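PDB 4OUA: proteolytically activated form of PPO4 Tyrosinase from Agaricus bisporus var. bisporus H97, which catalyses the o-hydroxylation of monophenols and the oxidation of the resulting o-diphenols to o-quinones at a copper centre, the initial step of melanin synthesis. Local coordinates for residues V6-G11 with D125-Y130; V19-D24 with T29-A34; A37-D42 with S47-L52. All blocks are in the same frame, centred on the assembly; numbering follows the deposited sequence.

Contact 1 (V6-G11 with D125-Y130)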
loop_
_atom_site.group_PDB
_atom_site.type_symbol
_atom_site.label_atom_id
_atom_site.label_comp_id
_atom_site.label_asym_id
_atom_site.label_seq_id
_atom_site.Cartn_x
_atom_site.Cartn_y
_atom_site.Cartn_z
ATOM N N VAL A 6 11.254 0.500 -11.107
ATOM C CA VAL A 6 11.382 1.769 -11.817
ATOM C C VAL A 6 10.085 2.569 -11.803
ATOM O O VAL A 6 10.060 3.733 -12.203
ATOM C CB VAL A 6 11.812 1.547 -13.277
ATOM C CG1 VAL A 6 13.239 1.021 -13.336
ATOM C CG2 VAL A 6 10.851 0.591 -13.970
ATOM N N GLY A 7 9.009 1.939 -11.342
ATOM C CA GLY A 7 7.716 2.594 -11.274
ATOM C C GLY A 7 6.948 2.474 -12.574
ATOM O O GLY A 7 7.463 1.938 -13.555
ATOM N N PRO A 8 5.707 2.983 -12.592
ATOM C CA PRO A 8 4.831 2.903 -13.766
ATOM C C PRO A 8 5.331 3.755 -14.928
ATOM O O PRO A 8 6.379 4.387 -14.825
ATOM C CB PRO A 8 3.493 3.430 -13.239
ATOM C CG PRO A 8 3.871 4.344 -12.128
ATOM C CD PRO A 8 5.075 3.716 -11.481
ATOM N N THR A 9 4.578 3.768 -16.022
ATOM C CA THR A 9 4.956 4.541 -17.197
ATOM C C THR A 9 3.830 5.477 -17.618
ATOM O O THR A 9 2.700 5.350 -17.150
ATOM C CB THR A 9 5.320 3.626 -18.379
ATOM O OG1 THR A 9 5.891 4.408 -19.434
ATOM C CG2 THR A 9 4.083 2.908 -18.898
ATOM N N GLY A 10 4.145 6.419 -18.502
ATOM C CA GLY A 10 3.147 7.331 -19.030
ATOM C C GLY A 10 3.131 8.683 -18.344
ATOM O O GLY A 10 2.086 9.329 -18.259
ATOM N N GLY A 11 4.290 9.114 -17.855
ATOM C CA GLY A 11 4.406 10.400 -17.192
ATOM C C GLY A 11 3.905 10.370 -15.761
ATOM O O GLY A 11 3.611 9.304 -15.220
ATOM N N ASP A 125 -2.323 5.723 -17.670
ATOM C CA ASP A 125 -2.628 6.651 -16.586
ATOM C C ASP A 125 -2.949 5.916 -15.289
ATOM O O ASP A 125 -3.072 6.537 -14.233
ATOM C CB ASP A 125 -3.804 7.556 -16.962
ATOM C CG ASP A 125 -3.531 8.385 -18.199
ATOM O OD1 ASP A 125 -2.345 8.584 -18.536
ATOM O OD2 ASP A 125 -4.506 8.843 -18.834
ATOM N N LEU A 126 -3.085 4.597 -15.374
ATOM C CA LEU A 126 -3.488 3.799 -14.222
ATOM C C LEU A 126 -2.472 3.867 -13.085
ATOM O O LEU A 126 -1.280 3.635 -13.284
ATOM C CB LEU A 126 -3.708 2.341 -14.628
ATOM C CG LEU A 126 -4.183 1.426 -13.498
ATOM C CD1 LEU A 126 -5.474 1.956 -12.894
ATOM C CD2 LEU A 126 -4.363 0.003 -13.994
ATOM N N ARG A 127 -2.963 4.190 -11.892
ATOM C CA ARG A 127 -2.134 4.259 -10.696
ATOM C C ARG A 127 -2.879 3.644 -9.517
ATOM O O ARG A 127 -4.100 3.507 -9.554
ATOM C CB ARG A 127 -1.749 5.707 -10.382
ATOM C CG ARG A 127 -0.963 6.412 -11.476
ATOM C CD ARG A 127 0.429 5.825 -11.629
ATOM N NE ARG A 127 1.256 6.622 -12.532
ATOM C CZ ARG A 127 1.243 6.504 -13.856
ATOM N NH1 ARG A 127 0.442 5.623 -14.436
ATOM N NH2 ARG A 127 2.028 7.269 -14.601
ATOM N N GLN A 128 -2.147 3.281 -8.470
ATOM C CA GLN A 128 -2.761 2.669 -7.297
ATOM C C GLN A 128 -3.585 3.677 -6.498
ATOM O O GLN A 128 -3.037 4.615 -5.917
ATOM C CB GLN A 128 -1.693 2.039 -6.400
ATOM C CG GLN A 128 -2.243 1.435 -5.113
ATOM C CD GLN A 128 -3.272 0.346 -5.365
ATOM O OE1 GLN A 128 -4.355 0.353 -4.780
ATOM N NE2 GLN A 128 -2.934 -0.599 -6.234
ATOM N N PRO A 129 -4.912 3.482 -6.464
ATOM C CA PRO A 129 -5.819 4.350 -5.703
ATOM C C PRO A 129 -5.560 4.260 -4.203
ATOM O O PRO A 129 -5.026 3.254 -3.736
ATOM C CB PRO A 129 -7.206 3.801 -6.053
ATOM C CG PRO A 129 -6.961 2.378 -6.414
ATOM C CD PRO A 129 -5.628 2.367 -7.105
ATOM N N TYR A 130 -5.930 5.299 -3.460
ATOM C CA TYR A 130 -5.687 5.314 -2.022
ATOM C C TYR A 130 -6.990 5.320 -1.235
ATOM O O TYR A 130 -8.006 5.847 -1.688
ATOM C CB TYR A 130 -4.828 6.521 -1.628
ATOM C CG TYR A 130 -5.470 7.866 -1.891
ATOM C CD1 TYR A 130 -6.353 8.426 -0.977
ATOM C CD2 TYR A 130 -5.182 8.583 -3.044
ATOM C CE1 TYR A 130 -6.938 9.654 -1.210
ATOM C CE2 TYR A 130 -5.763 9.814 -3.284
ATOM C CZ TYR A 130 -6.641 10.344 -2.364
ATOM O OH TYR A 130 -7.222 11.569 -2.597
#
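Arg127 points its guanidinium group at the carbonyls of Thr9 and Gly11. Both bonds come from NH2 and both are weak. Arg127 NH2 lies 2.7 Å from Gly11 O, but the bond is strongly bent, 122° at the hydrogen. Gly11 O sits at the edge of the guanidinium, in its plane. Thr9 O is 3.3 Å from Arg127 NH2 and approaches obliquely. Arg127 NH1 turns back to its own segment and gives a straighter bond to Leu126 O, at 2.9 Å and 163°. Leu126 O lies in the guanidinium plane, while Arg127 NH1 stands above the plane of that carbonyl. NH1 also bonds to Glu124 O, and NE to Asn348 O. Carbonyls therefore hold all three nitrogens and fix the rotation of the group.

The chain of Arg127 is bent at chi2 (-68°), bringing the head round to residues 8-11. The packing lies over one face of the guanidinium. Pro8 CG is 3.5 Å from Arg127 NE, offset toward the rim, and Pro8 CB is 3.9 Å from Arg127 CZ. The two side chains cross at about a right angle. The Gly10 backbone turns where a CB would press on the carbonyl of Thr9. Pro8 and Thr9 rest on helix 86-109 through Gln102 and Lys106, and Glu98 of that helix packs against Arg127.

The contact joins two loops, one before strand 13-14 and one after helix 116-125. The bonds found for Arg127 go to main-chain carbonyls. Its charge is probably spread partly over their dipoles, and the N-terminal segment is held through its backbone.

Contact 2 (V19-D24 with T29-A34)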
loop_
_atom_site.group_PDB
_atom_site.type_symbol
_atom_site.label_atom_id
_atom_site.label_comp_id
_atom_site.label_asym_id
_atom_site.label_seq_id
_atom_site.Cartn_x
_atom_site.Cartn_y
_atom_site.Cartn_z
ATOM N N VAL A 19 -12.882 6.392 -3.755
ATOM C CA VAL A 19 -14.274 6.802 -3.902
ATOM C C VAL A 19 -14.530 7.347 -5.302
ATOM O O VAL A 19 -15.606 7.156 -5.867
ATOM C CB VAL A 19 -14.668 7.868 -2.861
ATOM C CG1 VAL A 19 -16.024 8.466 -3.199
ATOM C CG2 VAL A 19 -14.682 7.265 -1.468
ATOM N N ASP A 20 -13.530 8.025 -5.855
ATOM C CA ASP A 20 -13.607 8.539 -7.216
ATOM C C ASP A 20 -13.207 7.462 -8.216
ATOM O O ASP A 20 -13.782 7.356 -9.297
ATOM C CB ASP A 20 -12.707 9.764 -7.386
ATOM C CG ASP A 20 -13.103 10.912 -6.482
ATOM O OD1 ASP A 20 -14.310 11.055 -6.191
ATOM O OD2 ASP A 20 -12.206 11.674 -6.066
ATOM N N PHE A 21 -12.213 6.668 -7.832
ATOM C CA PHE A 21 -11.629 5.652 -8.698
ATOM C C PHE A 21 -12.656 4.623 -9.160
ATOM O O PHE A 21 -12.653 4.209 -10.319
ATOM C CB PHE A 21 -10.477 4.953 -7.971
ATOM C CG PHE A 21 -9.680 4.020 -8.837
ATOM C CD1 PHE A 21 -8.530 4.458 -9.471
ATOM C CD2 PHE A 21 -10.069 2.703 -9.002
ATOM C CE1 PHE A 21 -7.789 3.603 -10.261
ATOM C CE2 PHE A 21 -9.332 1.845 -9.792
ATOM C CZ PHE A 21 -8.190 2.296 -10.422
ATOM N N VAL A 22 -13.534 4.216 -8.249
ATOM C CA VAL A 22 -14.532 3.199 -8.556
ATOM C C VAL A 22 -15.588 3.720 -9.530
ATOM O O VAL A 22 -16.225 2.939 -10.237
ATOM C CB VAL A 22 -15.230 2.689 -7.277
ATOM C CG1 VAL A 22 -14.251 1.901 -6.414
ATOM C CG2 VAL A 22 -15.831 3.850 -6.499
ATOM N N ARG A 23 -15.768 5.037 -9.567
ATOM C CA ARG A 23 -16.720 5.651 -10.487
ATOM C C ARG A 23 -16.161 5.748 -11.907
ATOM O O ARG A 23 -16.887 6.076 -12.845
ATOM C CB ARG A 23 -17.121 7.046 -10.003
ATOM C CG ARG A 23 -17.909 7.074 -8.704
ATOM C CD ARG A 23 -18.634 8.405 -8.546
ATOM N NE ARG A 23 -19.233 8.562 -7.223
ATOM C CZ ARG A 23 -18.699 9.286 -6.243
ATOM N NH1 ARG A 23 -17.554 9.927 -6.439
ATOM N NH2 ARG A 23 -19.311 9.376 -5.069
ATOM N N ASP A 24 -14.869 5.468 -12.056
ATOM C CA ASP A 24 -14.209 5.549 -13.356
ATOM C C ASP A 24 -14.255 4.200 -14.069
ATOM O O ASP A 24 -13.630 3.237 -13.626
ATOM C CB ASP A 24 -12.759 6.011 -13.194
ATOM C CG ASP A 24 -12.183 6.588 -14.475
ATOM O OD1 ASP A 24 -11.741 5.803 -15.341
ATOM O OD2 ASP A 24 -12.170 7.829 -14.612
ATOM N N THR A 29 -12.341 -1.010 -14.431
ATOM C CA THR A 29 -12.308 -2.222 -15.242
ATOM C C THR A 29 -10.890 -2.766 -15.371
ATOM O O THR A 29 -10.663 -3.969 -15.233
ATOM C CB THR A 29 -12.868 -1.976 -16.654
ATOM O OG1 THR A 29 -14.281 -1.746 -16.580
ATOM C CG2 THR A 29 -12.603 -3.177 -17.545
ATOM N N LEU A 30 -9.941 -1.876 -15.638
ATOM C CA LEU A 30 -8.548 -2.274 -15.808
ATOM C C LEU A 30 -7.967 -2.807 -14.507
ATOM O O LEU A 30 -7.142 -3.720 -14.513
ATOM C CB LEU A 30 -7.707 -1.100 -16.316
ATOM C CG LEU A 30 -7.885 -0.721 -17.787
ATOM C CD1 LEU A 30 -6.971 0.438 -18.160
ATOM C CD2 LEU A 30 -7.625 -1.924 -18.683
ATOM N N TYR A 31 -8.409 -2.237 -13.391
ATOM C CA TYR A 31 -7.915 -2.636 -12.080
ATOM C C TYR A 31 -8.436 -4.020 -11.697
ATOM O O TYR A 31 -7.691 -4.852 -11.183
ATOM C CB TYR A 31 -8.310 -1.602 -11.022
ATOM C CG TYR A 31 -7.605 -1.784 -9.699
ATOM C CD1 TYR A 31 -6.304 -1.332 -9.517
ATOM C CD2 TYR A 31 -8.237 -2.409 -8.631
ATOM C CE1 TYR A 31 -5.652 -1.495 -8.309
ATOM C CE2 TYR A 31 -7.593 -2.578 -7.418
ATOM C CZ TYR A 31 -6.300 -2.118 -7.264
ATOM O OH TYR A 31 -5.651 -2.283 -6.062
ATOM N N ILE A 32 -9.719 -4.261 -11.954
ATOM C CA ILE A 32 -10.336 -5.548 -11.652
ATOM C C ILE A 32 -9.762 -6.660 -12.525
ATOM O O ILE A 32 -9.588 -7.793 -12.072
ATOM C CB ILE A 32 -11.863 -5.500 -11.844
ATOM C CG1 ILE A 32 -12.484 -4.424 -10.949
ATOM C CG2 ILE A 32 -12.479 -6.861 -11.556
ATOM C CD1 ILE A 32 -12.275 -4.659 -9.471
ATOM N N ARG A 33 -9.471 -6.332 -13.778
ATOM C CA ARG A 33 -8.886 -7.298 -14.700
ATOM C C ARG A 33 -7.432 -7.594 -14.347
ATOM O O ARG A 33 -7.029 -8.754 -14.264
ATOM C CB ARG A 33 -8.980 -6.794 -16.141
ATOM C CG ARG A 33 -10.394 -6.738 -16.696
ATOM C CD ARG A 33 -11.050 -8.109 -16.685
ATOM N NE ARG A 33 -12.211 -8.168 -17.570
ATOM C CZ ARG A 33 -13.009 -9.226 -17.691
ATOM N NH1 ARG A 33 -12.778 -10.321 -16.978
ATOM N NH2 ARG A 33 -14.041 -9.188 -18.522
ATOM N N ALA A 34 -6.648 -6.538 -14.141
ATOM C CA ALA A 34 -5.220 -6.681 -13.883
ATOM C C ALA A 34 -4.957 -7.325 -12.529
ATOM O O ALA A 34 -4.021 -8.110 -12.377
ATOM C CB ALA A 34 -4.529 -5.330 -13.968
#
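Phe21 and Tyr31 make an aromatic pair. It is an offset edge-to-face stack, with the edge of Phe21 toward the face of Tyr31. The ring centroids are 5.6 Å apart and the planes stand at 80°.

Apolar contact adds to the stack. Phe21 CE2 is 3.8 Å from Tyr31 CB, which lies at the edge of the Phe21 ring, in its plane. Phe21 CZ is 3.9 Å from the same CB. Phe21 carries CG anti to its backbone N (chi1 -172°), which sends the ring across to helix 25-39. With an alanine at Phe21, the edge over Tyr31 would be gone, and the tyrosine ring would probably lose part of what fixes its tilt.

Within residues 19-24, Arg23 NH1 and Asp20 OD1 form a local salt bridge. Residues 21-24 form a type I beta turn, closed by Asp24 N to Phe21 O at 3.1 Å. Asp24 is the N-cap of the next helix, and its OD1 accepts from Phe27 N.

The pair fills the angle between the short helix 18-21 and helix 25-39. Pro129 packs on Phe21, and Leu101 of helix 86-109 touches Tyr31. On other sides of helix 25-39 lie helix 116-125, against Leu30, and strand 148-152, against Ile32.

Contact 3 (A37-D42 with S47-L52)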
loop_
_atom_site.group_PDB
_atom_site.type_symbol
_atom_site.label_atom_id
_atom_site.label_comp_id
_atom_site.label_asym_id
_atom_site.label_seq_id
_atom_site.Cartn_x
_atom_site.Cartn_y
_atom_site.Cartn_z
ATOM N N ALA A 37 -5.621 -10.838 -12.813
ATOM C CA ALA A 37 -4.582 -11.405 -13.664
ATOM C C ALA A 37 -3.335 -11.783 -12.869
ATOM O O ALA A 37 -2.761 -12.852 -13.071
ATOM C CB ALA A 37 -4.224 -10.428 -14.773
ATOM N N ILE A 38 -2.917 -10.901 -11.966
ATOM C CA ILE A 38 -1.714 -11.137 -11.177
ATOM C C ILE A 38 -1.989 -12.080 -10.007
ATOM O O ILE A 38 -1.071 -12.702 -9.471
ATOM C CB ILE A 38 -1.117 -9.819 -10.644
ATOM C CG1 ILE A 38 -2.099 -9.124 -9.701
ATOM C CG2 ILE A 38 -0.744 -8.902 -11.797
ATOM C CD1 ILE A 38 -1.564 -7.840 -9.106
ATOM N N GLN A 39 -3.254 -12.183 -9.611
ATOM C CA GLN A 39 -3.645 -13.125 -8.569
ATOM C C GLN A 39 -3.686 -14.546 -9.122
ATOM O O GLN A 39 -3.490 -15.515 -8.389
ATOM C CB GLN A 39 -5.007 -12.756 -7.977
ATOM C CG GLN A 39 -4.998 -11.521 -7.094
ATOM C CD GLN A 39 -6.346 -11.268 -6.439
ATOM O OE1 GLN A 39 -7.324 -11.963 -6.718
ATOM N NE2 GLN A 39 -6.400 -10.272 -5.560
ATOM N N ASP A 40 -3.939 -14.659 -10.422
ATOM C CA ASP A 40 -4.049 -15.962 -11.066
ATOM C C ASP A 40 -2.711 -16.440 -11.620
ATOM O O ASP A 40 -2.602 -17.567 -12.101
ATOM C CB ASP A 40 -5.095 -15.917 -12.183
ATOM C CG ASP A 40 -6.498 -15.674 -11.659
ATOM O OD1 ASP A 40 -6.794 -16.095 -10.520
ATOM O OD2 ASP A 40 -7.309 -15.059 -12.384
ATOM N N LYS A 41 -1.695 -15.585 -11.550
ATOM C CA LYS A 41 -0.354 -15.962 -11.983
ATOM C C LYS A 41 0.249 -17.011 -11.054
ATOM O O LYS A 41 -0.148 -17.128 -9.895
ATOM C CB LYS A 41 0.565 -14.739 -12.045
ATOM C CG LYS A 41 0.315 -13.814 -13.224
ATOM C CD LYS A 41 1.310 -12.662 -13.224
ATOM C CE LYS A 41 1.070 -11.713 -14.388
ATOM N NZ LYS A 41 1.945 -10.509 -14.308
ATOM N N ASP A 42 1.204 -17.774 -11.575
ATOM C CA ASP A 42 1.913 -18.773 -10.784
ATOM C C ASP A 42 2.647 -18.105 -9.625
ATOM O O ASP A 42 3.317 -17.090 -9.810
ATOM C CB ASP A 42 2.890 -19.552 -11.667
ATOM C CG ASP A 42 3.751 -20.516 -10.879
ATOM O OD1 ASP A 42 3.262 -21.075 -9.876
ATOM O OD2 ASP A 42 4.921 -20.718 -11.268
ATOM N N SER A 47 6.555 -11.533 -10.714
ATOM C CA SER A 47 5.608 -10.462 -11.013
ATOM C C SER A 47 4.170 -10.877 -10.706
ATOM O O SER A 47 3.223 -10.318 -11.262
ATOM C CB SER A 47 5.723 -10.036 -12.477
ATOM O OG SER A 47 5.356 -11.096 -13.343
ATOM N N SER A 48 4.009 -11.857 -9.822
ATOM C CA SER A 48 2.681 -12.309 -9.430
ATOM C C SER A 48 2.264 -11.664 -8.115
ATOM O O SER A 48 3.107 -11.197 -7.349
ATOM C CB SER A 48 2.634 -13.836 -9.308
ATOM O OG SER A 48 3.333 -14.289 -8.160
ATOM N N PHE A 49 0.959 -11.646 -7.864
ATOM C CA PHE A 49 0.408 -11.075 -6.642
ATOM C C PHE A 49 1.015 -11.709 -5.394
ATOM O O PHE A 49 1.224 -11.033 -4.388
ATOM C CB PHE A 49 -1.114 -11.241 -6.622
ATOM C CG PHE A 49 -1.775 -10.663 -5.402
ATOM C CD1 PHE A 49 -1.989 -11.442 -4.277
ATOM C CD2 PHE A 49 -2.187 -9.343 -5.382
ATOM C CE1 PHE A 49 -2.601 -10.915 -3.154
ATOM C CE2 PHE A 49 -2.798 -8.808 -4.264
ATOM C CZ PHE A 49 -3.007 -9.596 -3.148
ATOM N N PHE A 50 1.301 -13.005 -5.466
ATOM C CA PHE A 50 1.816 -13.739 -4.315
ATOM C C PHE A 50 3.232 -13.309 -3.946
ATOM O O PHE A 50 3.520 -13.035 -2.781
ATOM C CB PHE A 50 1.784 -15.245 -4.583
ATOM C CG PHE A 50 2.255 -16.073 -3.423
ATOM C CD1 PHE A 50 1.387 -16.408 -2.397
ATOM C CD2 PHE A 50 3.565 -16.515 -3.356
ATOM C CE1 PHE A 50 1.817 -17.168 -1.327
ATOM C CE2 PHE A 50 4.001 -17.275 -2.288
ATOM C CZ PHE A 50 3.125 -17.602 -1.273
ATOM N N GLN A 51 4.115 -13.253 -4.938
ATOM C CA GLN A 51 5.502 -12.872 -4.697
ATOM C C GLN A 51 5.619 -11.396 -4.335
ATOM O O GLN A 51 6.491 -11.007 -3.559
ATOM C CB GLN A 51 6.368 -13.184 -5.919
ATOM C CG GLN A 51 6.677 -14.663 -6.090
ATOM C CD GLN A 51 7.486 -15.223 -4.936
ATOM O OE1 GLN A 51 8.538 -14.691 -4.584
ATOM N NE2 GLN A 51 6.994 -16.299 -4.334
ATOM N N LEU A 52 4.734 -10.579 -4.899
ATOM C CA LEU A 52 4.719 -9.151 -4.605
ATOM C C LEU A 52 4.306 -8.894 -3.158
ATOM O O LEU A 52 4.943 -8.112 -2.452
ATOM C CB LEU A 52 3.780 -8.416 -5.564
ATOM C CG LEU A 52 4.251 -8.306 -7.017
ATOM C CD1 LEU A 52 3.191 -7.640 -7.883
ATOM C CD2 LEU A 52 5.569 -7.547 -7.103
#
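The ring of Phe49 takes Gln39 over one face and Ile38 at an edge. Gln39 CG stands above the ring of Phe49, 4.1 Å from its centroid and 25° off the normal, a CH-pi contact offset toward the rim. The two side chains lie side by side and point the same way, with the amide plane turned 72° from the ring. The amide continues alongside the ring, with NE2 near Phe49 CE2, and NE2 bonds to Pro164 O. Ile38 CD1 is at the ring edge, 4.1 Å from Phe49 CD2. Ile38 CG1 meets Phe49 CB at 3.9 Å. The ring also meets that of Tyr168, and Tyr97 of helix 86-109 touches it.

The backbone link is Phe49 N to Ile38 O, at 2.8 Å. Farther toward the loop, the extended chain of Lys41 runs past Ser48 and gives a weak bond from NZ to Ser47 O at 3.3 Å. Lys41 CB packs on Ser48 CB at 3.5 Å.

Ser48 is an N-cap. With chi1 at 72°, its OG turns back to accept a weak, long bond from Gln51 N, at 3.5 Å, and it also bonds to Asp45 O.

The arrangement is a helix-loop-helix connection with an N-cap serine opening the second helix. It ties the end of helix 25-39 to the start of helix 49-54, just ahead of the copper ligand His56, whose side chain is about 10 Å from that of Phe49.

Near the N terminus, residues 6-11 meet residues 125-130 in contact 1, which closes a loop of 113 residues. Contacts 2 and 3 both fall within that loop, one after the other, and neither crosses the other. Contact 2 closes a short turn between helix 18-21 and helix 25-39. Contact 3 closes the next one, from the far end of helix 25-39 to helix 49-54. Helix 25-39 is therefore common to both. Contacts 1 and 2 also touch in space, where Leu126 packs on Phe21. Contact 3 stays apart from contact 1, about 8 Å away between nearest atoms. Side chains from all three reach helix 86-109.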